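Side-chain contacts in short-chain dehydrogenase/reductase SDR (Burkholderia phymatum, PDB 5IG2), which binds NAD and probably catalyses the NAD- or NADP-dependent oxidation or reduction of CH-OH groups, as other short-chain dehydrogenases/reductases do: residues R28-K33 with F96-V101; A246-E251 with I260-A265. All coordinates share one frame; numbering follows the deposited sequence.

Interaction 1 of 2, residues R28-K33 with F96-V101; sequences RAFAEK and FNNAGV. With NAD (nicotinamide-adenine-dinucleotide), chain F.
In the Rossmann core of the enzyme, Phe-30 on the first helix after the glycine-rich loop packs against Phe-96 and Asn-98, where strand 94-97 runs out into the NNAG motif. The two rings form an offset stack, with centroids 4.4 Å apart and planes inclined by 24°. Each ring lies over one face of the other and is shifted toward its rim: CD2 of Phe-96 sits above the Phe-30 ring, and the closest approach is CD2 of Phe-30 to CD2 of Phe-96, at 3.5 Å. In both phenylalanines CG stands anti to the carbonyl carbon (chi1 near -65° in each), which sends one ring off the helix and the other off the strand into the same layer. Ile-19 of strand 16-20 touches both side chains, so the pair sits between helix 25-36 and the sheet, with helix 242-254 also against it.

Asn-98 carries the contact toward the cofactor. Its amide, turned 70° from the Phe-30 ring, brings OD1 to 3.7 Å from CE2 of Phe-30 in an oblique approach. The same oxygen accepts a hydrogen bond from Thr-149 OG1, which satisfies it in this buried setting, and it also packs 3.4 Å from C5D of NAD. The hydrogen bond to the cofactor comes from the backbone: O3D of NAD donates to the carbonyl O of Asn-98 at 2.9 Å. Farther along, Ala-99 CB lies 3.5 Å from N3A of NAD, while Val-101 CG1 approaches N7A of NAD at 3.6 Å, so both methyls pack on the adenine. A helix side chain thus backs the residue whose carbonyl holds the nicotinamide ribose, an arrangement belonging to the NNAG cofactor site of classical SDR enzymes.

Interaction 2 of 2, residues A246-E251 with I260-A265; sequences ATLTFE and ILTHPA
Leu-248 and Thr-262 meet through their methyl groups, at the side of helix 242-254 that faces the loop following strand 259-260. In Leu-248, CG is anti to the carbonyl carbon (chi1 -63°) and chi2 is extended at 159°, which carries CD1 out to the loop, 3.8 Å from CB of Thr-262. The CG2 methyl of Thr-262 meets this same branch and also lies 4.1 Å from CB of Leu-248, so the threonine bears on both the base and the tip of the leucine. Its chi1 of 58° places OG1 between the backbone N and the carbonyl carbon, leaving CG2 for the leucine. The hydroxyl is hydrogen-bonded to ND1 of His-263, with OG1 and ND1 2.8 Å apart; this link within the loop ties the imidazole to the threonine.

The helix here packs on one face of the parallel Rossmann sheet, and at this contact meets strand 259-260 beside strand 189-194. Ile-260, on that last strand, has its CD1 4.2 Å from CG2 of Thr-249, a loose methyl-methyl approach, while its CG2 branch lies 4.3 Å from the backbone O of Leu-248. The hydroxyl of Thr-249 is hydrogen-bonded to the carbonyl of Val-245 one turn earlier, and its methyl is left for packing; Leu-194 touches Thr-249, Ile-260 and Thr-262 alike.

Overall arrangement
From the N terminus, the chain forms strand 16-20 and helix 25-36, passes through two further strand-helix units, and returns along strand 94-97 beside strand 16-20; interaction 1 closes this long loop. The chain then builds strands 144-149 and 189-194 before helix 242-254 leads through a short turn into strand 259-260, where interaction 2 closes a much smaller loop. The two follow in series, neither nesting nor crossing. Helix 242-254 joins them in space: Phe-250 packs on Lys-33 and Phe-96, and Ala-246 on Ala-29. Helices 25-36 and 242-254 thus lie side by side on the sheet, linking its central strands to strand 259-260, outermost within this chain.

Interaction 1 of 2, residues R28-K33 with F96-V101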
# COMPACT_ATOMS: atom_id res chain seq x y z
N ARG B 28 21.82 -35.37 16.47
CA ARG B 28 22.05 -33.95 16.30
C ARG B 28 21.48 -33.15 17.47
O ARG B 28 22.11 -32.20 17.95
CB ARG B 28 21.45 -33.50 14.98
CG ARG B 28 21.60 -32.04 14.66
CD ARG B 28 21.01 -31.80 13.27
NE ARG B 28 21.09 -30.40 12.84
CZ ARG B 28 20.15 -29.50 13.09
NH1 ARG B 28 19.06 -29.83 13.77
NH2 ARG B 28 20.30 -28.26 12.66
N ALA B 29 20.28 -33.53 17.94
CA ALA B 29 19.65 -32.82 19.05
C ALA B 29 20.41 -33.05 20.36
O ALA B 29 20.53 -32.13 21.18
CB ALA B 29 18.19 -33.27 19.18
N PHE B 30 20.91 -34.28 20.58
CA PHE B 30 21.80 -34.52 21.72
C PHE B 30 23.01 -33.60 21.67
O PHE B 30 23.44 -33.05 22.69
CB PHE B 30 22.26 -35.98 21.75
CG PHE B 30 21.17 -36.99 21.94
CD1 PHE B 30 20.00 -36.67 22.64
CD2 PHE B 30 21.32 -38.28 21.45
CE1 PHE B 30 19.00 -37.64 22.82
CE2 PHE B 30 20.33 -39.25 21.63
CZ PHE B 30 19.17 -38.92 22.31
N ALA B 31 23.60 -33.45 20.49
CA ALA B 31 24.79 -32.62 20.35
C ALA B 31 24.46 -31.16 20.65
O ALA B 31 25.22 -30.48 21.35
CB ALA B 31 25.37 -32.80 18.95
N GLU B 32 23.32 -30.68 20.15
CA GLU B 32 22.90 -29.31 20.44
C GLU B 32 22.68 -29.12 21.93
O GLU B 32 23.10 -28.11 22.50
CB GLU B 32 21.64 -28.98 19.66
CG GLU B 32 21.85 -28.90 18.16
CD GLU B 32 20.54 -28.81 17.40
OE1 GLU B 32 19.56 -29.46 17.82
OE2 GLU B 32 20.49 -28.09 16.38
N LYS B 33 22.01 -30.07 22.58
CA LYS B 33 21.76 -29.95 24.01
C LYS B 33 23.08 -30.01 24.79
O LYS B 33 23.30 -29.21 25.70
CB LYS B 33 20.79 -31.04 24.47
CG LYS B 33 20.45 -31.00 25.96
CD LYS B 33 19.76 -29.70 26.35
CE LYS B 33 19.35 -29.76 27.82
NZ LYS B 33 18.63 -28.54 28.27
N PHE B 96 26.37 -41.79 23.76
CA PHE B 96 25.05 -42.04 23.19
C PHE B 96 25.23 -43.04 22.05
O PHE B 96 25.66 -42.66 20.96
CB PHE B 96 24.41 -40.75 22.67
CG PHE B 96 24.03 -39.76 23.74
CD1 PHE B 96 24.95 -38.84 24.20
CD2 PHE B 96 22.75 -39.72 24.24
CE1 PHE B 96 24.60 -37.91 25.17
CE2 PHE B 96 22.39 -38.80 25.20
CZ PHE B 96 23.31 -37.89 25.67
N ASN B 97 24.89 -44.31 22.29
CA ASN B 97 24.88 -45.32 21.22
C ASN B 97 23.52 -45.21 20.53
O ASN B 97 22.56 -45.90 20.88
CB ASN B 97 25.13 -46.73 21.75
CG ASN B 97 26.52 -46.92 22.34
OD1 ASN B 97 27.54 -46.66 21.69
ND2 ASN B 97 26.57 -47.38 23.59
N ASN B 98 23.45 -44.34 19.54
CA ASN B 98 22.19 -43.82 19.04
C ASN B 98 21.94 -44.07 17.56
O ASN B 98 20.78 -44.16 17.16
CB ASN B 98 22.11 -42.31 19.35
CG ASN B 98 20.97 -41.62 18.64
OD1 ASN B 98 19.79 -41.75 19.01
ND2 ASN B 98 21.31 -40.86 17.61
N ALA B 99 22.98 -44.19 16.74
CA ALA B 99 22.79 -44.51 15.33
C ALA B 99 21.88 -45.72 15.18
O ALA B 99 21.94 -46.67 15.96
CB ALA B 99 24.13 -44.79 14.64
N GLY B 100 21.02 -45.67 14.16
CA GLY B 100 20.13 -46.79 13.90
C GLY B 100 19.55 -46.69 12.51
O GLY B 100 19.54 -45.61 11.90
N VAL B 101 19.10 -47.84 12.00
CA VAL B 101 18.46 -47.95 10.70
C VAL B 101 17.24 -48.86 10.86
O VAL B 101 17.00 -49.42 11.93
CB VAL B 101 19.41 -48.49 9.61
CG1 VAL B 101 20.60 -47.57 9.41
CG2 VAL B 101 19.89 -49.91 9.95
PA NAD F . 18.04 -40.29 11.66
O1A NAD F . 18.04 -40.95 10.34
O2A NAD F . 17.58 -38.82 11.62
O5B NAD F . 19.43 -40.37 12.42
C5B NAD F . 20.15 -41.61 12.52
C4B NAD F . 21.55 -41.35 12.04
O4B NAD F . 22.33 -42.56 12.14
C3B NAD F . 21.68 -40.87 10.58
O3B NAD F . 22.38 -39.64 10.49
C2B NAD F . 22.47 -42.00 9.89
O2B NAD F . 23.35 -41.51 8.89
C1B NAD F . 23.25 -42.57 11.07
N9A NAD F . 23.73 -43.93 10.87
C8A NAD F . 23.07 -44.97 10.26
N7A NAD F . 23.79 -46.05 10.11
C5A NAD F . 25.02 -45.70 10.67
C6A NAD F . 26.22 -46.41 10.82
N6A NAD F . 26.43 -47.63 10.32
N1A NAD F . 27.24 -45.79 11.46
C2A NAD F . 27.05 -44.54 11.90
N3A NAD F . 25.97 -43.76 11.79
C4A NAD F . 24.98 -44.41 11.16
O3 NAD F . 17.08 -41.09 12.66
PN NAD F . 16.83 -40.96 14.23
O1N NAD F . 17.46 -39.72 14.75
O2N NAD F . 15.38 -41.17 14.44
O5D NAD F . 17.62 -42.25 14.72
C5D NAD F . 18.31 -42.26 15.99
C4D NAD F . 17.87 -43.49 16.75
O4D NAD F . 16.52 -43.32 17.23
C3D NAD F . 17.89 -44.80 15.96
O3D NAD F . 18.46 -45.83 16.76
C2D NAD F . 16.41 -45.09 15.73
O2D NAD F . 16.17 -46.48 15.58
C1D NAD F . 15.84 -44.54 17.03
N1N NAD F . 14.33 -44.26 17.07
C2N NAD F . 13.80 -43.37 16.21
C3N NAD F . 12.45 -43.08 16.25
C7N NAD F . 11.83 -41.99 15.44
O7N NAD F . 10.60 -42.00 15.27
N7N NAD F . 12.62 -41.13 14.83
C4N NAD F . 11.66 -43.71 17.21
C5N NAD F . 12.23 -44.61 18.09
C6N NAD F . 13.58 -44.88 18.01

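Interaction 2 of 2, residues A246-E251 with I260-A265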
# COMPACT_ATOMS: atom_id res chain seq x y z
N ALA B 246 15.76 -34.81 23.24
CA ALA B 246 17.04 -34.48 23.87
C ALA B 246 16.83 -33.88 25.25
O ALA B 246 17.52 -34.25 26.21
CB ALA B 246 17.83 -33.52 22.98
N THR B 247 15.87 -32.96 25.38
CA THR B 247 15.61 -32.36 26.69
C THR B 247 15.25 -33.43 27.71
O THR B 247 15.84 -33.48 28.79
CB THR B 247 14.50 -31.32 26.58
OG1 THR B 247 14.94 -30.23 25.76
CG2 THR B 247 14.14 -30.79 27.96
N LEU B 248 14.29 -34.30 27.37
CA LEU B 248 13.88 -35.34 28.32
C LEU B 248 15.01 -36.31 28.61
O LEU B 248 15.15 -36.79 29.74
CB LEU B 248 12.66 -36.09 27.79
CG LEU B 248 11.40 -35.24 27.60
CD1 LEU B 248 10.46 -35.94 26.63
CD2 LEU B 248 10.72 -34.99 28.94
N THR B 249 15.82 -36.64 27.60
CA THR B 249 16.91 -37.58 27.82
C THR B 249 17.94 -37.02 28.81
O THR B 249 18.35 -37.71 29.75
CB THR B 249 17.56 -37.93 26.48
OG1 THR B 249 16.59 -38.60 25.67
CG2 THR B 249 18.78 -38.84 26.66
N PHE B 250 18.33 -35.75 28.63
CA PHE B 250 19.30 -35.18 29.55
C PHE B 250 18.73 -35.04 30.97
O PHE B 250 19.45 -35.22 31.95
CB PHE B 250 19.80 -33.83 29.02
CG PHE B 250 20.97 -33.96 28.07
CD1 PHE B 250 20.77 -34.35 26.75
CD2 PHE B 250 22.26 -33.70 28.50
CE1 PHE B 250 21.85 -34.46 25.87
CE2 PHE B 250 23.34 -33.80 27.64
CZ PHE B 250 23.12 -34.18 26.32
N GLU B 251 17.44 -34.71 31.09
CA GLU B 251 16.83 -34.72 32.42
C GLU B 251 16.95 -36.09 33.08
O GLU B 251 17.27 -36.18 34.27
CB GLU B 251 15.36 -34.29 32.33
CG GLU B 251 15.16 -32.82 32.06
CD GLU B 251 13.71 -32.46 31.75
OE1 GLU B 251 12.86 -33.37 31.65
OE2 GLU B 251 13.43 -31.25 31.59
N ILE B 260 13.81 -44.30 29.89
CA ILE B 260 13.39 -43.00 29.37
C ILE B 260 12.30 -43.25 28.34
O ILE B 260 12.59 -43.59 27.18
CB ILE B 260 14.55 -42.21 28.79
CG1 ILE B 260 15.76 -42.33 29.73
CG2 ILE B 260 14.11 -40.77 28.59
CD1 ILE B 260 17.06 -41.80 29.14
N LEU B 261 11.04 -43.10 28.74
CA LEU B 261 9.89 -43.24 27.86
C LEU B 261 9.38 -41.83 27.58
O LEU B 261 8.57 -41.29 28.33
CB LEU B 261 8.80 -44.12 28.48
CG LEU B 261 8.84 -45.62 28.21
CD1 LEU B 261 10.19 -46.23 28.52
CD2 LEU B 261 7.75 -46.32 29.03
N THR B 262 9.88 -41.24 26.50
CA THR B 262 9.50 -39.88 26.15
C THR B 262 8.04 -39.76 25.74
O THR B 262 7.48 -38.66 25.79
CB THR B 262 10.39 -39.37 25.03
OG1 THR B 262 10.26 -40.25 23.90
CG2 THR B 262 11.84 -39.34 25.48
N HIS B 263 7.41 -40.86 25.30
CA HIS B 263 6.03 -40.87 24.84
C HIS B 263 5.24 -41.83 25.72
O HIS B 263 4.95 -42.97 25.32
CB HIS B 263 5.94 -41.30 23.37
CG HIS B 263 6.63 -40.38 22.41
ND1 HIS B 263 8.00 -40.32 22.30
CD2 HIS B 263 6.14 -39.52 21.49
CE1 HIS B 263 8.33 -39.44 21.37
NE2 HIS B 263 7.21 -38.95 20.86
N PRO B 264 4.86 -41.41 26.93
CA PRO B 264 4.20 -42.34 27.86
C PRO B 264 2.82 -42.79 27.40
O PRO B 264 2.29 -43.76 27.96
CB PRO B 264 4.12 -41.54 29.17
CG PRO B 264 4.09 -40.12 28.72
CD PRO B 264 5.00 -40.06 27.51
N ALA B 265 2.24 -42.14 26.40
CA ALA B 265 0.99 -42.64 25.85
C ALA B 265 1.12 -44.07 25.34
O ALA B 265 0.11 -44.76 25.20
CB ALA B 265 0.50 -41.72 24.73